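Local coordinates for serpin-ZX (Arabidopsis thaliana, PDB 3LE2), which inhibits proteases such as metacaspase-9 by covalent trapping after cleavage of its reactive center loop, and limits RD21A-driven programmed cell death, at residues I40-S45 with V96-W101; L44-A49 with P110-L115; S80-D85 with V374-T379; K21-T26 with S31-S36. One frame throughout, in Å; residues are numbered along the deposited sequence. Where two conformers were deposited one is given.

Contact 1 (I40-S45 with V96-W101); sequences INVVLS and VANGAW
Val42 and Asn98 are brought together by matching first torsions. In each, the outer group lies trans to its own backbone N: CG1 of Val42 at chi1 161°, and the amide carbon CG of Asn98 at -167°. The two side chains therefore reach into the space between helix and strand, where Val42 CG1 lies 3.8 Å from Asn98 ND2. They cross at a slant, with a methyl against the amide nitrogen. The second torsion of Asn98, 38°, divides the amide between two neighbours. Its ND2 end is given to Val42, while OD1 is turned past Val43, with CG2 of that valine at 4.3 Å from OD1. The evidence for packing alone is that no polar pair joins the segments and that only 79 Å² is buried, with the nearest alpha carbons, those of Val43 and Asn98, still 8.1 Å apart. The oxygen of the buried amide finds its bond in Asn171 ND2, which probably fixes which end of the group faces the valines. On the far side of the helix, Ser45 OG bonds back to Asn41 O at 2.8 Å; that oxygen also accepts the helical bond from Ser45 N, so two donors grip it. Within the serpin fold, helix 37-49 packs here against strand 93-103 of the large central sheet, a strand flanked by strands 123-127 and 167-176. Val43 also leans on Phe169 of strand 167-176, and Val42 on Ser75 and Val79 of helix 68-83 and on Tyr120 of a loop.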
loop_
_atom_site.group_PDB
_atom_site.type_symbol
_atom_site.label_atom_id
_atom_site.label_comp_id
_atom_site.label_asym_id
_atom_site.label_seq_id
_atom_site.Cartn_x
_atom_site.Cartn_y
_atom_site.Cartn_z
ATOM N N ILE A 40 1.973 6.886 0.829
ATOM C CA ILE A 40 2.359 7.853 -0.184
ATOM C C ILE A 40 1.568 9.134 0.046
ATOM O O ILE A 40 2.115 10.239 -0.003
ATOM C CB ILE A 40 2.049 7.351 -1.607
ATOM C CG1 ILE A 40 2.817 6.062 -1.913
ATOM C CG2 ILE A 40 2.397 8.436 -2.632
ATOM C CD1 ILE A 40 4.285 6.283 -2.022
ATOM N N ASN A 41 0.270 8.974 0.284
ATOM C CA ASN A 41 -0.633 10.115 0.445
ATOM C C ASN A 41 -0.362 10.879 1.732
ATOM O O ASN A 41 -0.601 12.088 1.799
ATOM C CB ASN A 41 -2.104 9.679 0.347
ATOM C CG ASN A 41 -2.496 9.298 -1.077
ATOM O OD1 ASN A 41 -1.729 9.516 -2.018
ATOM N ND2 ASN A 41 -3.685 8.742 -1.243
ATOM N N VAL A 42 0.154 10.169 2.738
ATOM C CA VAL A 42 0.657 10.802 3.965
ATOM C C VAL A 42 1.845 11.737 3.679
ATOM O O VAL A 42 1.922 12.837 4.219
ATOM C CB VAL A 42 1.090 9.764 5.004
ATOM C CG1 VAL A 42 2.022 10.402 6.033
ATOM C CG2 VAL A 42 -0.121 9.131 5.680
ATOM N N VAL A 43 2.764 11.300 2.822
ATOM C CA VAL A 43 3.867 12.164 2.406
ATOM C C VAL A 43 3.379 13.397 1.631
ATOM O O VAL A 43 3.799 14.528 1.911
ATOM C CB VAL A 43 4.904 11.407 1.551
ATOM C CG1 VAL A 43 6.006 12.353 1.121
ATOM C CG2 VAL A 43 5.489 10.251 2.333
ATOM N N LEU A 44 2.500 13.171 0.655
ATOM C CA LEU A 44 1.953 14.259 -0.154
ATOM C C LEU A 44 1.187 15.276 0.703
ATOM O O LEU A 44 1.249 16.477 0.441
ATOM C CB LEU A 44 1.089 13.723 -1.298
ATOM C CG LEU A 44 1.851 12.895 -2.339
ATOM C CD1 LEU A 44 0.899 12.234 -3.327
ATOM C CD2 LEU A 44 2.882 13.749 -3.087
ATOM N N SER A 45 0.498 14.795 1.739
ATOM C CA SER A 45 -0.151 15.683 2.714
ATOM C C SER A 45 0.873 16.544 3.477
ATOM O O SER A 45 0.659 17.735 3.693
ATOM C CB SER A 45 -0.991 14.881 3.708
ATOM O OG SER A 45 -2.001 14.134 3.050
ATOM N N VAL A 96 5.368 1.699 11.196
ATOM C CA VAL A 96 5.474 2.802 10.250
ATOM C C VAL A 96 6.777 3.574 10.433
ATOM O O VAL A 96 7.216 3.819 11.556
ATOM C CB VAL A 96 4.326 3.793 10.452
ATOM C CG1 VAL A 96 4.579 5.067 9.651
ATOM C CG2 VAL A 96 2.990 3.149 10.097
ATOM N N ALA A 97 7.396 3.949 9.322
ATOM C CA ALA A 97 8.551 4.828 9.352
ATOM C C ALA A 97 8.240 6.028 8.473
ATOM O O ALA A 97 7.917 5.883 7.295
ATOM C CB ALA A 97 9.800 4.111 8.857
ATOM N N ASN A 98 8.358 7.212 9.049
ATOM C CA ASN A 98 7.954 8.411 8.351
ATOM C C ASN A 98 8.819 9.623 8.699
ATOM O O ASN A 98 8.822 10.104 9.837
ATOM C CB ASN A 98 6.477 8.672 8.648
ATOM C CG ASN A 98 5.894 9.693 7.740
ATOM O OD1 ASN A 98 6.208 9.732 6.549
ATOM N ND2 ASN A 98 5.059 10.554 8.289
ATOM N N GLY A 99 9.568 10.118 7.721
ATOM C CA GLY A 99 10.523 11.175 8.009
ATOM C C GLY A 99 10.912 12.038 6.828
ATOM O O GLY A 99 10.767 11.637 5.669
ATOM N N ALA A 100 11.406 13.236 7.136
ATOM C CA ALA A 100 11.918 14.147 6.126
ATOM C C ALA A 100 13.325 14.621 6.488
ATOM O O ALA A 100 13.618 14.915 7.639
ATOM C CB ALA A 100 10.984 15.341 5.982
ATOM N N TRP A 101 14.191 14.685 5.491
ATOM C CA TRP A 101 15.542 15.189 5.675
ATOM C C TRP A 101 15.797 16.281 4.656
ATOM O O TRP A 101 15.436 16.161 3.485
ATOM C CB TRP A 101 16.578 14.070 5.479
ATOM C CG TRP A 101 16.775 13.150 6.675
ATOM C CD1 TRP A 101 17.824 13.160 7.561
ATOM C CD2 TRP A 101 15.902 12.093 7.105
ATOM N NE1 TRP A 101 17.654 12.177 8.513
ATOM C CE2 TRP A 101 16.487 11.506 8.251
ATOM C CE3 TRP A 101 14.687 11.582 6.627
ATOM C CZ2 TRP A 101 15.898 10.437 8.923
ATOM C CZ3 TRP A 101 14.106 10.527 7.295
ATOM C CH2 TRP A 101 14.709 9.968 8.435
#

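Contact 2 (L44-A49 with P110-L115); sequences LSIIAA and PSFKQL
Ala49 with Leu115 and Ile46 with Phe112 make the apolar share of the contact between segments 44-49 and 110-115 of helices 37-49 and 110-119. Ala49 CB and Leu115 CD2 approach to 3.6 Å, both CB atoms being directed at the partner helix. Ile46 CG2 comes 4.0 Å from Phe112 CZ, and these two side chains cross at about a right angle. Phe112 leaves its helix obliquely to the partner, but with CG trans to the backbone N (chi1 -178°) the far end of the ring is carried across to the other helix.

The second kind of contact sets the edge of this ring against backbone. Ile46 O lies in the ring plane, 3.7 Å from Phe112 CE1. Ala49 C is at the same edge, 4.3 Å from Phe112 CE1. A carbonyl oxygen in the place of Ile46 O meets the slightly positive C-H rim and not the pi face, consistent with a weak electrostatic attraction. The same oxygen also receives a weak bond from Ala49 N, at 3.3 Å.

The segment axes, 11.1 Å apart and inclined at 155°, run nearly antiparallel, a spacing that Phe112 bridges with its ring. Met312 of a loop also touches Phe112, and Asn72 of helix 68-83 touches Leu115. With 149 Å² buried and no cross-helix hydrogen bond, the pairing rests on dispersion and shape, and its one polar element is a carbonyl facing an aromatic edge.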
loop_
_atom_site.group_PDB
_atom_site.type_symbol
_atom_site.label_atom_id
_atom_site.label_comp_id
_atom_site.label_asym_id
_atom_site.label_seq_id
_atom_site.Cartn_x
_atom_site.Cartn_y
_atom_site.Cartn_z
ATOM N N LEU A 44 2.500 13.171 0.655
ATOM C CA LEU A 44 1.953 14.259 -0.154
ATOM C C LEU A 44 1.187 15.276 0.703
ATOM O O LEU A 44 1.249 16.477 0.441
ATOM C CB LEU A 44 1.089 13.723 -1.298
ATOM C CG LEU A 44 1.851 12.895 -2.339
ATOM C CD1 LEU A 44 0.899 12.234 -3.327
ATOM C CD2 LEU A 44 2.882 13.749 -3.087
ATOM N N SER A 45 0.498 14.795 1.739
ATOM C CA SER A 45 -0.151 15.683 2.714
ATOM C C SER A 45 0.873 16.544 3.477
ATOM O O SER A 45 0.659 17.735 3.693
ATOM C CB SER A 45 -0.991 14.881 3.708
ATOM O OG SER A 45 -2.001 14.134 3.050
ATOM N N ILE A 46 1.980 15.932 3.886
ATOM C CA ILE A 46 3.081 16.663 4.500
ATOM C C ILE A 46 3.649 17.741 3.565
ATOM O O ILE A 46 3.929 18.857 3.981
ATOM C CB ILE A 46 4.188 15.695 4.947
ATOM C CG1 ILE A 46 3.670 14.826 6.096
ATOM C CG2 ILE A 46 5.417 16.464 5.385
ATOM C CD1 ILE A 46 4.596 13.708 6.490
ATOM N N ILE A 47 3.790 17.408 2.290
ATOM C CA ILE A 47 4.313 18.356 1.317
ATOM C C ILE A 47 3.335 19.495 1.048
ATOM O O ILE A 47 3.729 20.654 0.911
ATOM C CB ILE A 47 4.626 17.658 -0.009
ATOM C CG1 ILE A 47 5.728 16.620 0.195
ATOM C CG2 ILE A 47 5.008 18.681 -1.072
ATOM C CD1 ILE A 47 5.917 15.694 -0.986
ATOM N N ALA A 48 2.056 19.163 0.955
ATOM C CA ALA A 48 1.056 20.185 0.731
ATOM C C ALA A 48 1.144 21.206 1.855
ATOM O O ALA A 48 1.055 22.413 1.620
ATOM C CB ALA A 48 -0.342 19.569 0.662
ATOM N N ALA A 49 1.349 20.711 3.073
ATOM C CA ALA A 49 1.323 21.548 4.265
ATOM C C ALA A 49 2.472 22.556 4.292
ATOM O O ALA A 49 2.379 23.592 4.948
ATOM C CB ALA A 49 1.345 20.680 5.512
ATOM N N PRO A 110 10.283 26.114 12.383
ATOM C CA PRO A 110 9.956 25.417 13.631
ATOM C C PRO A 110 8.514 24.939 13.631
ATOM O O PRO A 110 8.234 23.823 14.075
ATOM C CB PRO A 110 10.150 26.500 14.686
ATOM C CG PRO A 110 11.226 27.359 14.117
ATOM C CD PRO A 110 11.002 27.376 12.623
ATOM N N SER A 111 7.616 25.783 13.129
ATOM C CA SER A 111 6.192 25.476 13.083
ATOM C C SER A 111 5.903 24.236 12.238
ATOM O O SER A 111 5.152 23.352 12.653
ATOM C CB SER A 111 5.413 26.678 12.546
ATOM O OG SER A 111 6.060 27.247 11.422
ATOM N N PHE A 112 6.500 24.185 11.050
ATOM C CA PHE A 112 6.421 23.014 10.183
ATOM C C PHE A 112 6.887 21.750 10.921
ATOM O O PHE A 112 6.272 20.688 10.797
ATOM C CB PHE A 112 7.245 23.253 8.911
ATOM C CG PHE A 112 7.189 22.124 7.923
ATOM C CD1 PHE A 112 6.104 21.979 7.077
ATOM C CD2 PHE A 112 8.224 21.208 7.839
ATOM C CE1 PHE A 112 6.045 20.939 6.167
ATOM C CE2 PHE A 112 8.173 20.168 6.933
ATOM C CZ PHE A 112 7.080 20.033 6.095
ATOM N N LYS A 113 7.955 21.879 11.708
ATOM C CA LYS A 113 8.517 20.756 12.464
ATOM C C LYS A 113 7.549 20.194 13.496
ATOM O O LYS A 113 7.590 19.000 13.815
ATOM C CB LYS A 113 9.799 21.177 13.190
ATOM C CG LYS A 113 11.006 21.400 12.301
ATOM C CD LYS A 113 12.262 21.633 13.139
ATOM C CE LYS A 113 13.429 22.076 12.263
ATOM N NZ LYS A 113 14.602 22.562 13.052
ATOM N N GLN A 114 6.701 21.066 14.035
ATOM C CA GLN A 114 5.739 20.669 15.054
ATOM C C GLN A 114 4.546 19.979 14.402
ATOM O O GLN A 114 4.078 18.937 14.864
ATOM C CB GLN A 114 5.277 21.892 15.852
ATOM C CG GLN A 114 4.487 21.544 17.104
ATOM C CD GLN A 114 5.306 20.744 18.107
ATOM O OE1 GLN A 114 6.329 21.217 18.612
ATOM N NE2 GLN A 114 4.858 19.528 18.402
ATOM N N LEU A 115 4.053 20.573 13.324
ATOM C CA LEU A 115 2.983 19.971 12.546
ATOM C C LEU A 115 3.353 18.530 12.180
ATOM O O LEU A 115 2.559 17.603 12.375
ATOM C CB LEU A 115 2.725 20.806 11.296
ATOM C CG LEU A 115 1.792 20.234 10.235
ATOM C CD1 LEU A 115 0.449 19.871 10.847
ATOM C CD2 LEU A 115 1.634 21.232 9.087
#

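Contact 3 (S80-D85 with V374-T379); sequences SAVLAD and VTENIT
Val82 meets Glu376, the last residue of strand 370-376, and Thr379 in the turn that follows, giving one methyl to each. Its chi1 of 167° sets CG1 trans to the backbone N and CG2 trans to the carbonyl carbon. CG1 touches the aliphatic part of Glu376, 3.9 Å from CB and slightly farther from CG, while CG2 approaches Thr379 OG1 at 3.7 Å and Thr379 CG2 at 3.9 Å. The Val82 and Thr379 side chains run antiparallel, alongside one another. Glu376 is buried and folds back: CG is trans to the backbone N, and a bend at chi2 (-68°) takes the carboxylate away from the valine and over the following backbone. OE1 of Glu376 accepts two bonds, from Thr379 N at 2.8 Å on the syn side and from Thr379 OG1, also at 2.8 Å, on the anti side. Thr379 chi1 of 62° puts OG1 between backbone N and carbonyl carbon, from where it reaches that oxygen. Ile378 N reaches Glu376 OE2 at 3.0 Å from above the carboxylate plane, and Gln235 N adds another bond to OE2. Four donors thus fix the rotation of the group and would be expected to stabilise its charge. The hydroxyl of Thr379 accepts from Val381 N, so the residue is held from both sides, and its OG1 and CG2 both lie against Val82 CG2. The contact joins the last turn of helix 68-83 to the bend linking the antiparallel strands 370-376 and 382-388. Leu383 and Val381 also pack on Val82, and Phe236 of strand 236-243 on Glu376.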
loop_
_atom_site.group_PDB
_atom_site.type_symbol
_atom_site.label_atom_id
_atom_site.label_comp_id
_atom_site.label_asym_id
_atom_site.label_seq_id
_atom_site.Cartn_x
_atom_site.Cartn_y
_atom_site.Cartn_z
ATOM N N SER A 80 -3.725 7.491 10.645
ATOM C CA SER A 80 -2.874 6.998 11.724
ATOM C C SER A 80 -3.562 5.909 12.545
ATOM O O SER A 80 -2.920 4.961 12.987
ATOM C CB SER A 80 -2.403 8.134 12.631
ATOM O OG SER A 80 -1.474 8.962 11.951
ATOM N N ALA A 81 -4.866 6.035 12.750
ATOM C CA ALA A 81 -5.589 5.011 13.497
ATOM C C ALA A 81 -5.597 3.718 12.690
ATOM O O ALA A 81 -5.595 2.618 13.246
ATOM C CB ALA A 81 -7.025 5.456 13.817
ATOM N N VAL A 82 -5.625 3.862 11.370
ATOM C CA VAL A 82 -5.645 2.715 10.475
ATOM C C VAL A 82 -4.243 2.102 10.406
ATOM O O VAL A 82 -4.088 0.891 10.297
ATOM C CB VAL A 82 -6.116 3.120 9.068
ATOM C CG1 VAL A 82 -5.832 1.997 8.047
ATOM C CG2 VAL A 82 -7.601 3.479 9.091
ATOM N N LEU A 83 -3.226 2.949 10.497
ATOM C CA LEU A 83 -1.845 2.509 10.357
ATOM C C LEU A 83 -1.216 2.091 11.683
ATOM O O LEU A 83 -0.105 1.594 11.699
ATOM C CB LEU A 83 -0.999 3.597 9.699
ATOM C CG LEU A 83 -1.307 3.824 8.221
ATOM C CD1 LEU A 83 -0.247 4.681 7.569
ATOM C CD2 LEU A 83 -1.451 2.481 7.502
ATOM N N ALA A 84 -1.940 2.292 12.780
ATOM C CA ALA A 84 -1.461 1.935 14.109
ATOM C C ALA A 84 -1.242 0.437 14.211
ATOM O O ALA A 84 -1.932 -0.338 13.564
ATOM C CB ALA A 84 -2.468 2.392 15.176
ATOM N N ASP A 85 -0.284 0.033 15.036
ATOM C CA ASP A 85 -0.047 -1.380 15.298
ATOM C C ASP A 85 -1.253 -1.991 16.016
ATOM O O ASP A 85 -1.844 -1.377 16.908
ATOM C CB ASP A 85 1.207 -1.540 16.155
ATOM C CG ASP A 85 1.567 -2.993 16.394
ATOM O OD1 ASP A 85 1.107 -3.870 15.628
ATOM O OD2 ASP A 85 2.321 -3.253 17.354
ATOM N N VAL A 374 -4.913 -4.632 0.039
ATOM C CA VAL A 374 -5.131 -4.817 1.465
ATOM C C VAL A 374 -5.835 -3.578 1.970
ATOM O O VAL A 374 -5.340 -2.471 1.803
ATOM C CB VAL A 374 -3.819 -5.033 2.265
ATOM C CG1 VAL A 374 -4.098 -4.973 3.773
ATOM C CG2 VAL A 374 -3.158 -6.363 1.894
ATOM N N THR A 375 -7.005 -3.767 2.570
ATOM C CA THR A 375 -7.798 -2.637 3.006
ATOM C C THR A 375 -8.276 -2.816 4.421
ATOM O O THR A 375 -8.417 -3.934 4.925
ATOM C CB THR A 375 -9.077 -2.496 2.182
ATOM O OG1 THR A 375 -9.944 -3.585 2.509
ATOM C CG2 THR A 375 -8.773 -2.536 0.703
ATOM N N GLU A 376 -8.555 -1.684 5.046
ATOM C CA GLU A 376 -9.200 -1.684 6.327
ATOM C C GLU A 376 -10.669 -1.428 5.992
ATOM O O GLU A 376 -11.024 -0.401 5.398
ATOM C CB GLU A 376 -8.565 -0.621 7.232
ATOM C CG GLU A 376 -8.926 -0.757 8.705
ATOM C CD GLU A 376 -10.396 -0.452 8.963
ATOM O OE1 GLU A 376 -10.805 0.693 8.675
ATOM O OE2 GLU A 376 -11.137 -1.353 9.430
ATOM N N ASN A 377 -11.513 -2.398 6.331
ATOM C CA ASN A 377 -12.911 -2.406 5.892
ATOM C C ASN A 377 -13.836 -1.362 6.539
ATOM O O ASN A 377 -14.789 -0.917 5.910
ATOM C CB ASN A 377 -13.508 -3.821 6.018
ATOM C CG ASN A 377 -12.851 -4.840 5.046
ATOM O OD1 ASN A 377 -12.823 -4.635 3.824
ATOM N ND2 ASN A 377 -12.340 -5.946 5.597
ATOM N N ILE A 378 -13.565 -0.962 7.779
ATOM C CA ILE A 378 -14.410 0.038 8.440
ATOM C C ILE A 378 -14.313 1.404 7.759
ATOM O O ILE A 378 -15.330 2.058 7.491
ATOM C CB ILE A 378 -14.047 0.250 9.928
ATOM C CG1 ILE A 378 -14.014 -1.072 10.708
ATOM C CG2 ILE A 378 -14.978 1.290 10.555
ATOM C CD1 ILE A 378 -15.209 -1.951 10.519
ATOM N N THR A 379 -13.088 1.838 7.482
ATOM C CA THR A 379 -12.872 3.143 6.869
ATOM C C THR A 379 -12.805 3.055 5.349
ATOM O O THR A 379 -12.888 4.073 4.661
ATOM C CB THR A 379 -11.548 3.755 7.340
ATOM O OG1 THR A 379 -10.480 2.905 6.922
ATOM C CG2 THR A 379 -11.519 3.876 8.855
#

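Contact 4 (K21-T26 with S31-S36); sequences KHVITT and SNVIFS
This is apolar packing of a helix end on an edge strand: helix 5-25 finishes against strand 33-35, which follows after a short loop. Val33 carries it by spreading its two methyls over successive helix residues. With chi1 at 174°, CG1 stands trans to the backbone N and meets Val23 CG1 at 4.0 Å, whereas CG2 meets Ile24 CG1 at 3.9 Å. Both pairs are angled to each other, and the backbones come closest at Ile24 and Val33, whose CA atoms are 6.9 Å apart. Phe35, two residues on and thus on the same face of the strand, also shields the helix, though less closely.

The helix terminus is fastened by its own atoms. Thr26 OG1 gives a bond to Val23 O at 2.7 Å, in the carbonyl plane on a lone pair, and Thr26 N bonds to the same oxygen at 2.9 Å. Just past the strand, Ser36 serves as N-cap of helix 37-49.

Strand 33-35 spends its backbone bonds on strand 382-388, through Gln387 and Ile385, while Ile34 turns its side chain to the other face, toward Phe284 and Phe286. Leu253 of helix 249-258 also touches Ile24. The chemistry is accordingly divided: hydrogen bonds tie the strand into its sheet, and branched aliphatic groups, with Phe35 adding some cover, hold the helix end to it, 156 Å² being buried in all.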
loop_
_atom_site.group_PDB
_atom_site.type_symbol
_atom_site.label_atom_id
_atom_site.label_comp_id
_atom_site.label_asym_id
_atom_site.label_seq_id
_atom_site.Cartn_x
_atom_site.Cartn_y
_atom_site.Cartn_z
ATOM N N LYS A 21 -0.876 1.368 -11.503
ATOM C CA LYS A 21 -0.680 1.093 -12.926
ATOM C C LYS A 21 0.626 1.713 -13.391
ATOM O O LYS A 21 1.438 1.056 -14.044
ATOM C CB LYS A 21 -1.850 1.646 -13.752
ATOM C CG LYS A 21 -1.743 1.443 -15.272
ATOM C CD LYS A 21 -1.977 -0.007 -15.691
ATOM C CE LYS A 21 -2.022 -0.150 -17.213
ATOM N NZ LYS A 21 -2.263 -1.551 -17.683
ATOM N N HIS A 22 0.831 2.982 -13.053
ATOM C CA HIS A 22 2.059 3.675 -13.452
ATOM C C HIS A 22 3.316 3.080 -12.818
ATOM O O HIS A 22 4.348 3.028 -13.461
ATOM C CB HIS A 22 1.974 5.173 -13.159
ATOM C CG HIS A 22 1.030 5.908 -14.060
ATOM N ND1 HIS A 22 1.392 7.047 -14.748
ATOM C CD2 HIS A 22 -0.261 5.664 -14.391
ATOM C CE1 HIS A 22 0.361 7.476 -15.459
ATOM N NE2 HIS A 22 -0.654 6.653 -15.262
ATOM N N VAL A 23 3.241 2.652 -11.561
ATOM C CA VAL A 23 4.386 1.987 -10.943
ATOM C C VAL A 23 4.716 0.703 -11.696
ATOM O O VAL A 23 5.865 0.460 -12.061
ATOM C CB VAL A 23 4.147 1.647 -9.470
ATOM C CG1 VAL A 23 5.287 0.765 -8.939
ATOM C CG2 VAL A 23 3.982 2.918 -8.639
ATOM N N ILE A 24 3.700 -0.109 -11.954
ATOM C CA ILE A 24 3.898 -1.339 -12.703
ATOM C C ILE A 24 4.535 -1.092 -14.069
ATOM O O ILE A 24 5.285 -1.927 -14.573
ATOM C CB ILE A 24 2.575 -2.122 -12.839
ATOM C CG1 ILE A 24 2.122 -2.581 -11.449
ATOM C CG2 ILE A 24 2.742 -3.330 -13.767
ATOM C CD1 ILE A 24 0.683 -3.048 -11.374
ATOM N N THR A 25 4.242 0.052 -14.671
ATOM C CA THR A 25 4.802 0.377 -15.984
ATOM C C THR A 25 6.326 0.528 -15.918
ATOM O O THR A 25 7.018 0.257 -16.888
ATOM C CB THR A 25 4.154 1.651 -16.585
ATOM O OG1 THR A 25 2.800 1.369 -16.947
ATOM C CG2 THR A 25 4.886 2.102 -17.828
ATOM N N THR A 26 6.835 0.927 -14.754
ATOM C CA THR A 26 8.264 1.186 -14.565
ATOM C C THR A 26 9.084 -0.049 -14.175
ATOM O O THR A 26 10.300 0.040 -14.035
ATOM C CB THR A 26 8.520 2.261 -13.464
ATOM O OG1 THR A 26 8.249 1.695 -12.180
ATOM C CG2 THR A 26 7.640 3.510 -13.664
ATOM N N SER A 31 8.261 -8.544 -12.642
ATOM C CA SER A 31 8.583 -7.941 -11.343
ATOM C C SER A 31 7.349 -7.769 -10.469
ATOM O O SER A 31 6.445 -7.026 -10.817
ATOM C CB SER A 31 9.242 -6.562 -11.516
ATOM O OG SER A 31 10.501 -6.650 -12.164
ATOM N N ASN A 32 7.334 -8.431 -9.318
ATOM C CA ASN A 32 6.282 -8.230 -8.339
ATOM C C ASN A 32 6.299 -6.789 -7.856
ATOM O O ASN A 32 7.359 -6.156 -7.845
ATOM C CB ASN A 32 6.481 -9.178 -7.158
ATOM C CG ASN A 32 6.254 -10.619 -7.532
ATOM O OD1 ASN A 32 5.457 -10.919 -8.422
ATOM N ND2 ASN A 32 6.956 -11.526 -6.863
ATOM N N VAL A 33 5.131 -6.280 -7.465
ATOM C CA VAL A 33 5.012 -4.943 -6.893
ATOM C C VAL A 33 4.193 -4.986 -5.594
ATOM O O VAL A 33 3.213 -5.722 -5.503
ATOM C CB VAL A 33 4.281 -3.978 -7.860
ATOM C CG1 VAL A 33 4.043 -2.624 -7.180
ATOM C CG2 VAL A 33 5.037 -3.815 -9.148
ATOM N N ILE A 34 4.593 -4.205 -4.596
ATOM C CA ILE A 34 3.737 -3.939 -3.431
ATOM C C ILE A 34 4.083 -2.537 -2.947
ATOM O O ILE A 34 5.255 -2.195 -2.880
ATOM C CB ILE A 34 3.941 -4.960 -2.286
ATOM C CG1 ILE A 34 2.890 -4.772 -1.191
ATOM C CG2 ILE A 34 5.344 -4.854 -1.691
ATOM C CD1 ILE A 34 1.482 -5.190 -1.602
ATOM N N PHE A 35 3.074 -1.713 -2.649
ATOM C CA PHE A 35 3.331 -0.387 -2.081
ATOM C C PHE A 35 2.123 0.116 -1.306
ATOM O O PHE A 35 1.026 -0.370 -1.499
ATOM C CB PHE A 35 3.707 0.615 -3.177
ATOM C CG PHE A 35 2.529 1.103 -3.983
ATOM C CD1 PHE A 35 2.032 0.350 -5.032
ATOM C CD2 PHE A 35 1.932 2.316 -3.691
ATOM C CE1 PHE A 35 0.937 0.793 -5.791
ATOM C CE2 PHE A 35 0.841 2.773 -4.430
ATOM C CZ PHE A 35 0.338 2.010 -5.484
ATOM N N SER A 36 2.326 1.096 -0.433
ATOM C CA SER A 36 1.235 1.623 0.368
ATOM C C SER A 36 0.781 3.013 -0.095
ATOM O O SER A 36 1.466 4.009 0.139
ATOM C CB SER A 36 1.638 1.669 1.846
ATOM O OG SER A 36 0.666 2.357 2.608
#

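Overall arrangement
Contacts 1, 3 and 4 are buried, their centres about 10 to 13 Å from the centre of the chain; contact 2, at about 22 Å, is only partly so. Contacts 1 and 2 share helix 37-49 and touch through Asn98 ND2 and Ile46 CD1, 3.7 Å apart. Contact 3 reaches contact 1 through Leu83 and Val96, and contact 4 reaches it through Phe35 and Ile40. Contacts 1, 3 and 4 set a helix against strand or turn, whereas contact 2 pairs helices. Chemistry follows place: contact 1 buries an amide whose oxygen is bonded by a neighbouring strand, contact 3 a carboxylate bonded mostly within its own segment, while contacts 2 and 4 are chiefly aliphatic or aromatic.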